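PDB 2NLV: XisI protein-like from Anabaena variabilis, which is of unknown function but belongs to the XisI family, whose namesake probably acts with XisF and XisH in site-specific recombination of cyanobacterial nitrogen-fixation genes. Local coordinates for residues A[27-32]-A[44-49]; A[66-71]-A[91-96]; A[39-44]-A[61-66]. All coordinates share one frame; numbering follows the deposited sequence. Where two conformers were deposited one is given.

Interaction 1 of 3, residues A[27-32]-A[44-49]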
# COMPACT_ATOMS: atom_id res chain seq x y z
N GLN A 27 10.03 13.37 12.22
CA GLN A 27 10.43 12.10 12.85
C GLN A 27 9.23 11.26 13.39
O GLN A 27 9.34 10.05 13.56
CB GLN A 27 11.43 12.38 13.98
N ASP A 28 8.10 11.92 13.64
CA ASP A 28 6.86 11.22 14.06
C ASP A 28 6.06 10.63 12.90
O ASP A 28 4.94 10.07 13.13
CB ASP A 28 5.98 12.18 14.83
CG ASP A 28 6.65 12.68 16.14
OD1 ASP A 28 7.33 11.89 16.79
OD2 ASP A 28 6.49 13.87 16.50
N VAL A 29 6.60 10.81 11.68
CA VAL A 29 5.99 10.22 10.52
C VAL A 29 6.98 9.29 9.81
O VAL A 29 8.04 9.72 9.39
CB VAL A 29 5.41 11.32 9.58
CG1 VAL A 29 4.91 10.73 8.30
CG2 VAL A 29 4.21 12.03 10.32
N GLU A 30 6.64 8.02 9.70
CA GLU A 30 7.45 7.07 8.99
C GLU A 30 7.30 7.30 7.49
O GLU A 30 6.25 7.79 7.00
CB GLU A 30 6.99 5.64 9.31
CG GLU A 30 7.19 5.24 10.77
CD GLU A 30 6.68 3.85 11.06
OE1 GLU A 30 5.73 3.38 10.36
OE2 GLU A 30 7.24 3.23 11.98
N VAL A 31 8.38 6.98 6.78
CA VAL A 31 8.35 6.77 5.34
C VAL A 31 8.37 5.27 5.07
O VAL A 31 9.35 4.57 5.37
CB VAL A 31 9.64 7.36 4.75
CG1 VAL A 31 9.84 6.86 3.30
CG2 VAL A 31 9.65 8.84 4.89
N GLN A 32 7.27 4.78 4.54
CA GLN A 32 7.14 3.38 4.23
C GLN A 32 7.33 3.13 2.75
O GLN A 32 6.61 3.70 1.92
CB GLN A 32 5.79 2.82 4.66
CG GLN A 32 5.50 2.98 6.15
CD GLN A 32 4.37 2.09 6.62
OE1 GLN A 32 3.71 1.42 5.83
NE2 GLN A 32 4.18 2.05 7.95
N TRP A 44 4.92 4.26 -1.94
CA TRP A 44 5.56 5.09 -0.94
C TRP A 44 4.47 5.76 -0.14
O TRP A 44 3.65 6.47 -0.68
CB TRP A 44 6.45 6.12 -1.56
CG TRP A 44 6.84 7.22 -0.53
CD1 TRP A 44 6.91 7.09 0.84
CD2 TRP A 44 7.13 8.55 -0.82
NE1 TRP A 44 7.23 8.31 1.41
CE2 TRP A 44 7.39 9.21 0.39
CE3 TRP A 44 7.22 9.24 -1.99
CZ2 TRP A 44 7.71 10.58 0.44
CZ3 TRP A 44 7.56 10.63 -1.92
CH2 TRP A 44 7.77 11.25 -0.75
N MSE A 45 4.42 5.44 1.13
CA MSE A 45 3.46 6.05 2.09
C MSE A 45 4.10 6.83 3.20
O MSE A 45 5.28 6.62 3.57
CB MSE A 45 2.57 5.00 2.78
CG MSE A 45 1.65 4.21 1.88
SE MSE A 45 0.31 3.35 2.95
CE MSE A 45 -0.67 4.95 3.43
N ASN A 46 3.37 7.76 3.76
CA ASN A 46 3.76 8.38 5.03
C ASN A 46 2.74 7.94 6.07
O ASN A 46 1.55 7.99 5.82
CB ASN A 46 3.72 9.91 4.97
CG ASN A 46 4.73 10.50 4.05
OD1 ASN A 46 4.43 11.46 3.32
ND2 ASN A 46 5.93 9.97 4.08
N VAL A 47 3.21 7.45 7.21
CA VAL A 47 2.37 6.89 8.23
C VAL A 47 2.81 7.36 9.61
O VAL A 47 3.94 7.13 10.01
CB VAL A 47 2.37 5.34 8.22
CG1 VAL A 47 1.50 4.77 9.33
CG2 VAL A 47 1.89 4.78 6.85
N GLY A 48 1.94 8.06 10.34
CA GLY A 48 2.28 8.48 11.69
C GLY A 48 1.31 9.48 12.24
O GLY A 48 0.12 9.41 11.96
N TRP A 49 1.80 10.43 13.03
CA TRP A 49 1.02 11.39 13.76
C TRP A 49 1.71 12.74 13.70
O TRP A 49 2.95 12.83 13.79
CB TRP A 49 0.80 10.93 15.20
CG TRP A 49 -0.01 9.74 15.26
CD1 TRP A 49 0.43 8.44 15.16
CD2 TRP A 49 -1.42 9.68 15.32
NE1 TRP A 49 -0.62 7.60 15.16
CE2 TRP A 49 -1.78 8.31 15.24
CE3 TRP A 49 -2.43 10.63 15.45
CZ2 TRP A 49 -3.08 7.88 15.32
CZ3 TRP A 49 -3.72 10.21 15.50
CH2 TRP A 49 -4.03 8.82 15.43

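Interaction 2 of 3, residues A[66-71]-A[91-96]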
# COMPACT_ATOMS: atom_id res chain seq x y z
N ASP A 66 -0.04 -7.31 -16.09
CA ASP A 66 0.14 -7.86 -17.42
C ASP A 66 1.30 -7.21 -18.11
O ASP A 66 1.26 -6.88 -19.29
CB ASP A 66 -1.17 -7.75 -18.22
CG ASP A 66 -2.32 -8.45 -17.53
OD1 ASP A 66 -2.14 -9.60 -17.06
OD2 ASP A 66 -3.41 -7.84 -17.41
N GLY A 67 2.34 -6.95 -17.33
CA GLY A 67 3.56 -6.39 -17.86
C GLY A 67 3.57 -4.88 -18.13
O GLY A 67 4.57 -4.39 -18.60
N LYS A 68 2.49 -4.17 -17.79
CA LYS A 68 2.40 -2.71 -17.92
C LYS A 68 2.43 -2.02 -16.57
O LYS A 68 1.84 -2.51 -15.59
CB LYS A 68 1.11 -2.31 -18.65
CG LYS A 68 1.07 -2.84 -20.09
CD LYS A 68 -0.07 -2.25 -20.91
CE LYS A 68 -0.02 -2.84 -22.28
NZ LYS A 68 -1.14 -2.39 -23.10
N ILE A 69 3.13 -0.88 -16.53
CA ILE A 69 3.23 -0.12 -15.30
C ILE A 69 2.03 0.80 -15.13
O ILE A 69 1.76 1.64 -16.02
CB ILE A 69 4.48 0.72 -15.23
CG1 ILE A 69 5.75 -0.12 -15.40
CG2 ILE A 69 4.52 1.53 -13.91
CD1 ILE A 69 7.03 0.70 -15.57
N TRP A 70 1.23 0.57 -14.11
CA TRP A 70 0.07 1.43 -13.80
C TRP A 70 0.42 2.44 -12.75
O TRP A 70 0.81 2.07 -11.64
CB TRP A 70 -1.09 0.58 -13.31
CG TRP A 70 -1.80 -0.21 -14.35
CD1 TRP A 70 -1.26 -1.11 -15.23
CD2 TRP A 70 -3.18 -0.17 -14.60
NE1 TRP A 70 -2.25 -1.62 -16.05
CE2 TRP A 70 -3.44 -1.07 -15.67
CE3 TRP A 70 -4.26 0.51 -14.01
CZ2 TRP A 70 -4.72 -1.29 -16.15
CZ3 TRP A 70 -5.53 0.25 -14.50
CH2 TRP A 70 -5.74 -0.61 -15.56
N LEU A 71 0.31 3.71 -13.08
CA LEU A 71 0.40 4.82 -12.09
C LEU A 71 -0.95 4.99 -11.43
O LEU A 71 -1.93 5.37 -12.10
CB LEU A 71 0.88 6.09 -12.73
CG LEU A 71 0.99 7.30 -11.78
CD1 LEU A 71 1.99 7.08 -10.61
CD2 LEU A 71 1.33 8.59 -12.53
N ARG A 91 5.83 4.64 -23.71
CA ARG A 91 4.55 5.28 -23.29
C ARG A 91 3.43 4.33 -23.30
O ARG A 91 2.54 4.31 -22.44
CB ARG A 91 4.23 6.37 -24.29
CG ARG A 91 5.11 7.51 -24.06
CD ARG A 91 5.13 8.52 -25.17
NE ARG A 91 5.93 9.65 -24.73
CZ ARG A 91 5.55 10.48 -23.76
NH1 ARG A 91 4.37 10.36 -23.15
NH2 ARG A 91 6.36 11.45 -23.40
N GLU A 92 3.42 3.50 -24.29
CA GLU A 92 2.31 2.56 -24.41
C GLU A 92 2.24 1.48 -23.29
O GLU A 92 1.23 0.79 -23.12
CB GLU A 92 2.31 1.92 -25.80
CG GLU A 92 3.53 1.14 -26.13
CD GLU A 92 4.63 1.97 -26.85
OE1 GLU A 92 4.80 3.28 -26.76
OE2 GLU A 92 5.36 1.25 -27.57
N ASP A 93 3.34 1.35 -22.52
CA ASP A 93 3.40 0.41 -21.42
C ASP A 93 3.20 1.07 -20.05
O ASP A 93 3.44 0.43 -19.03
CB ASP A 93 4.70 -0.37 -21.37
CG ASP A 93 4.78 -1.48 -22.39
OD1 ASP A 93 3.78 -1.71 -23.10
OD2 ASP A 93 5.83 -2.15 -22.47
N ILE A 94 2.74 2.31 -20.07
CA ILE A 94 2.30 3.02 -18.86
C ILE A 94 0.80 3.24 -18.93
O ILE A 94 0.30 3.67 -19.96
CB ILE A 94 3.07 4.33 -18.72
CG1 ILE A 94 4.54 4.01 -18.49
CG2 ILE A 94 2.57 5.09 -17.50
CD1 ILE A 94 5.46 5.21 -18.76
N VAL A 95 0.08 2.89 -17.89
CA VAL A 95 -1.35 3.12 -17.81
C VAL A 95 -1.62 4.11 -16.72
O VAL A 95 -1.18 3.87 -15.56
CB VAL A 95 -2.14 1.81 -17.62
CG1 VAL A 95 -3.69 2.08 -17.55
CG2 VAL A 95 -1.83 0.78 -18.74
N LEU A 96 -2.34 5.19 -17.01
CA LEU A 96 -2.71 6.15 -15.99
C LEU A 96 -3.94 5.70 -15.24
O LEU A 96 -5.06 6.09 -15.54
CB LEU A 96 -2.88 7.52 -16.62
CG LEU A 96 -1.63 8.11 -17.28
CD1 LEU A 96 -1.97 9.54 -17.76
CD2 LEU A 96 -0.45 8.15 -16.32
O HOH W 1 4.70 -4.82 -21.72

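Interaction 3 of 3, residues A[39-44]-A[61-66]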
# COMPACT_ATOMS: atom_id res chain seq x y z
N ARG A 39 3.39 -9.86 -6.26
CA ARG A 39 2.10 -9.36 -6.80
C ARG A 39 2.25 -8.04 -7.55
O ARG A 39 1.29 -7.54 -8.16
CB ARG A 39 1.01 -9.23 -5.71
CG ARG A 39 0.45 -10.60 -5.30
CD ARG A 39 0.06 -10.70 -3.81
NE ARG A 39 1.27 -10.63 -3.02
CZ ARG A 39 2.05 -11.65 -2.64
NH1 ARG A 39 1.70 -12.93 -2.86
NH2 ARG A 39 3.19 -11.43 -2.02
N ASN A 40 3.44 -7.49 -7.56
CA ASN A 40 3.76 -6.28 -8.31
C ASN A 40 2.94 -5.08 -7.89
O ASN A 40 2.28 -4.42 -8.70
CB ASN A 40 3.63 -6.54 -9.82
CG ASN A 40 4.75 -7.37 -10.33
OD1 ASN A 40 5.92 -6.99 -10.21
ND2 ASN A 40 4.41 -8.46 -10.97
N HIS A 41 3.01 -4.79 -6.58
CA HIS A 41 2.43 -3.60 -6.02
C HIS A 41 3.50 -2.84 -5.29
O HIS A 41 4.17 -3.40 -4.42
CB HIS A 41 1.27 -3.96 -5.04
CG HIS A 41 0.21 -4.83 -5.61
ND1 HIS A 41 -0.58 -4.47 -6.68
CD2 HIS A 41 -0.24 -6.05 -5.21
CE1 HIS A 41 -1.47 -5.44 -6.90
NE2 HIS A 41 -1.29 -6.40 -6.02
N TYR A 42 3.59 -1.52 -5.56
CA TYR A 42 4.71 -0.75 -5.08
C TYR A 42 4.23 0.62 -4.61
O TYR A 42 3.71 1.38 -5.44
CB TYR A 42 5.77 -0.60 -6.18
CG TYR A 42 6.22 -1.94 -6.80
CD1 TYR A 42 7.18 -2.74 -6.18
CD2 TYR A 42 5.63 -2.44 -7.97
CE1 TYR A 42 7.56 -3.95 -6.76
CE2 TYR A 42 6.02 -3.61 -8.54
CZ TYR A 42 6.96 -4.35 -7.91
OH TYR A 42 7.37 -5.59 -8.44
N GLN A 43 4.43 0.96 -3.35
CA GLN A 43 3.95 2.21 -2.77
C GLN A 43 5.04 2.95 -1.99
O GLN A 43 5.92 2.33 -1.39
CB GLN A 43 2.77 1.99 -1.79
CG GLN A 43 1.57 1.28 -2.37
CD GLN A 43 0.37 1.22 -1.40
OE1 GLN A 43 -0.67 0.64 -1.73
NE2 GLN A 43 0.51 1.84 -0.23
N TRP A 44 4.92 4.26 -1.94
CA TRP A 44 5.56 5.09 -0.94
C TRP A 44 4.47 5.76 -0.14
O TRP A 44 3.65 6.47 -0.68
CB TRP A 44 6.45 6.12 -1.56
CG TRP A 44 6.84 7.22 -0.53
CD1 TRP A 44 6.91 7.09 0.84
CD2 TRP A 44 7.13 8.55 -0.82
NE1 TRP A 44 7.23 8.31 1.41
CE2 TRP A 44 7.39 9.21 0.39
CE3 TRP A 44 7.22 9.24 -1.99
CZ2 TRP A 44 7.71 10.58 0.44
CZ3 TRP A 44 7.56 10.63 -1.92
CH2 TRP A 44 7.77 11.25 -0.75
N HIS A 61 1.92 5.39 -5.97
CA HIS A 61 1.66 3.95 -6.06
C HIS A 61 1.79 3.54 -7.52
O HIS A 61 1.14 4.12 -8.40
CB HIS A 61 0.26 3.69 -5.54
CG HIS A 61 -0.24 2.28 -5.58
ND1 HIS A 61 -1.29 1.89 -4.80
CD2 HIS A 61 0.12 1.17 -6.30
CE1 HIS A 61 -1.56 0.61 -5.00
NE2 HIS A 61 -0.74 0.15 -5.92
N PHE A 62 2.62 2.52 -7.79
CA PHE A 62 2.71 1.82 -9.08
C PHE A 62 2.34 0.37 -8.94
O PHE A 62 2.80 -0.28 -7.99
CB PHE A 62 4.12 1.85 -9.60
CG PHE A 62 4.63 3.18 -9.96
CD1 PHE A 62 4.29 3.76 -11.17
CD2 PHE A 62 5.60 3.78 -9.17
CE1 PHE A 62 4.87 5.01 -11.55
CE2 PHE A 62 6.17 5.00 -9.54
CZ PHE A 62 5.78 5.57 -10.72
N ASP A 63 1.57 -0.16 -9.87
CA ASP A 63 1.43 -1.61 -10.05
C ASP A 63 2.10 -2.02 -11.35
O ASP A 63 2.28 -1.20 -12.22
CB ASP A 63 -0.01 -2.02 -10.07
CG ASP A 63 -0.74 -1.65 -8.78
OD1 ASP A 63 -0.20 -1.98 -7.69
OD2 ASP A 63 -1.83 -1.06 -8.89
N ILE A 64 2.41 -3.29 -11.50
CA ILE A 64 2.74 -3.86 -12.80
C ILE A 64 1.75 -4.96 -13.05
O ILE A 64 1.65 -5.90 -12.28
CB ILE A 64 4.22 -4.33 -12.92
CG1 ILE A 64 5.20 -3.23 -12.54
CG2 ILE A 64 4.48 -4.77 -14.36
CD1 ILE A 64 6.64 -3.68 -12.34
N LYS A 65 0.94 -4.76 -14.08
CA LYS A 65 -0.23 -5.61 -14.41
C LYS A 65 -0.12 -6.00 -15.85
O LYS A 65 -0.03 -5.17 -16.71
CB LYS A 65 -1.55 -4.89 -14.18
CG LYS A 65 -1.81 -4.43 -12.75
CD LYS A 65 -2.96 -3.43 -12.64
CE LYS A 65 -4.32 -4.10 -12.88
NZ LYS A 65 -5.40 -3.12 -13.18
N ASP A 66 -0.04 -7.31 -16.09
CA ASP A 66 0.14 -7.86 -17.42
C ASP A 66 1.30 -7.21 -18.11
O ASP A 66 1.26 -6.88 -19.29
CB ASP A 66 -1.17 -7.75 -18.22
CG ASP A 66 -2.32 -8.45 -17.53
OD1 ASP A 66 -2.14 -9.60 -17.06
OD2 ASP A 66 -3.41 -7.84 -17.41
O HOH W 2 -0.06 -5.75 -10.07

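Interaction 1 of 3, residues A[27-32]-A[44-49]
Gln-32 and Val-47 carry this contact, lying diagonally across the two strands of a beta hairpin, 29-36 and 41-47, near the end far from its turn. The strands run antiparallel, their short axes 4.6 Å apart. Gln-32 and Glu-30 share one face of the sheet with Val-47 and Met-45, present as selenomethionine. With CG beside its own backbone N (chi1 -58°) and the chain extended beyond, Gln-32 reaches back toward Glu-30 and lays its amide against Val-47: CG2 of Val-47 sits 3.7 Å from Gln-32 CD. NE2 fixes the turn of the amide by a hydrogen bond to Glu-30 OE1 at 3.2 Å, the oxygen lying almost in the amide plane. NE2 also bonds Asp-63 of the second subunit, whose Lys-65 forms a salt bridge with Glu-30, so this face belongs to the dimer interface. With an alanine here, CG2 of Val-47 would probably lose its cover, and Glu-30 and Asp-63 of the second subunit would each be left without this N-H donor. Val-29 follows next in buried area: CG1 presses on Asn-46 CB at 3.6 Å, while CG2 faces the backbone of Trp-49. Beside it Gly-48 turns the chain, its CA 3.4 Å from Asp-28 O in a CA-H...O contact. On the face of Val-31 and Asn-46, Val-31 CG1 meets the indole of Trp-44 obliquely, 3.5 Å from NE1. Gln-32 O, which takes the N-H of Met-45 at 2.9 Å, also lies at the edge of the Trp-44 indole, in its plane.

Interaction 2 of 3, residues A[66-71]-A[91-96]
Gly-67 and Asp-93 are bridged by a water at the start of a parallel pairing, that of strands 68-74 and 94-96 in a beta-alpha-beta unit whose crossover contains helix 80-86. Gly-67 O takes a hydrogen bond from this water, which also reaches Asp-93 OD2, though weakly. Lys-68 stretches out fully and crosses Asp-93 at about a right angle; the contact is made by its methylenes, with CB 3.6 Å from Asp-93 O. Its NZ stays 5.0 Å from Asp-93 OD1 and instead bonds Val-111 O and Ala-112 O at the C-terminus, while Asp-93 OD2 turns to Tyr-8. Ile-69 is bonded through both its backbone N and its O: the N bonds Asp-93 O at 2.8 Å, and the O accepts from Val-95 N. Its side chain shares the face of Ile-94, which is packed by Leu-84 of helix 80-86. Trp-70 points to the other face of the sheet, alongside Val-95, the residue most buried in the contact. Because Val-95 CG1 stands anti to its backbone N (chi1 180°), that methyl is set over the six-membered ring in a CH-pi contact, while CG2 hangs over the pyrrole part near NE1. Lys-65 adds a cation-pi contact to this indole. Leu-71 N continues the ladder to Val-95 O, and farther out CD2 of Leu-71 touches CD2 of Leu-96 at 4.2 Å.

Interaction 3 of 3, residues A[39-44]-A[61-66]
The imidazoles of His-41 and His-61 both turn an edge to Asp-63, and each has a neighbour over one face. Over His-41 sits Arg-39 O, 3.5 Å above the ring centre; over His-61 lies Gln-43 CG, a CH-pi contact displaced toward the rim. His-41 ND1 donates to Asp-63 OD1 at 2.7 Å. His-61 carries CG anti to its backbone N (chi1 178°), which swings NE2 along its own strand to donate to Asp-63 OD1 too, at 2.8 Å. The carboxylate stands nearly upright to the His-41 ring, their planes 84° apart, and the two N-H groups come to OD1 from opposite faces of its plane. Two bonds grip OD1, and with OD2 bonded by Gln-72 the carboxylate is restrained in its rotation. His-61 ND1 bonds Tyr-56 of the second subunit. The other face of the sheet is mostly apolar: Tyr-42 CE2 lies 3.9 Å from Ile-64 CD1, and the phenol OH donates to Asn-40 OD1, also bonded by Gln-9 of helix 2-21. Tyr-42 and Phe-62 exchange backbone bonds, and Ile-64 N reaches Asn-40 O at 3.0 Å. Asn-40 and His-41 form a G1 beta bulge opposite Asp-36, at the turn leading into strand 41-47. The whole is an antiparallel strand pair with two faces: one, facing helix 2-21, is core; the other bears a buried His-Asp-His cluster at the dimer interface.

All three contacts belong to one mixed sheet. Interactions 1 and 3 hold strand 41-47 from its two neighbours, 29-36 and 53-65, and share Trp-44; both are largely buried and both meet the second subunit. Residues 61-66 then lead through a tight connection into 66-71, so interaction 3 touches interaction 2, where Phe-62 packs on Ile-69 and Leu-71. Interactions 1 and 2 lie on opposite sides of the chain's centre, about 27 Å apart between centres. Interaction 2 is the partly exposed one, parallel rather than antiparallel, touched by no other chain of the assembly and built on methyl-to-indole packing, whereas interactions 1 and 3 set amide, carboxylate and imidazole groups toward the partner subunit.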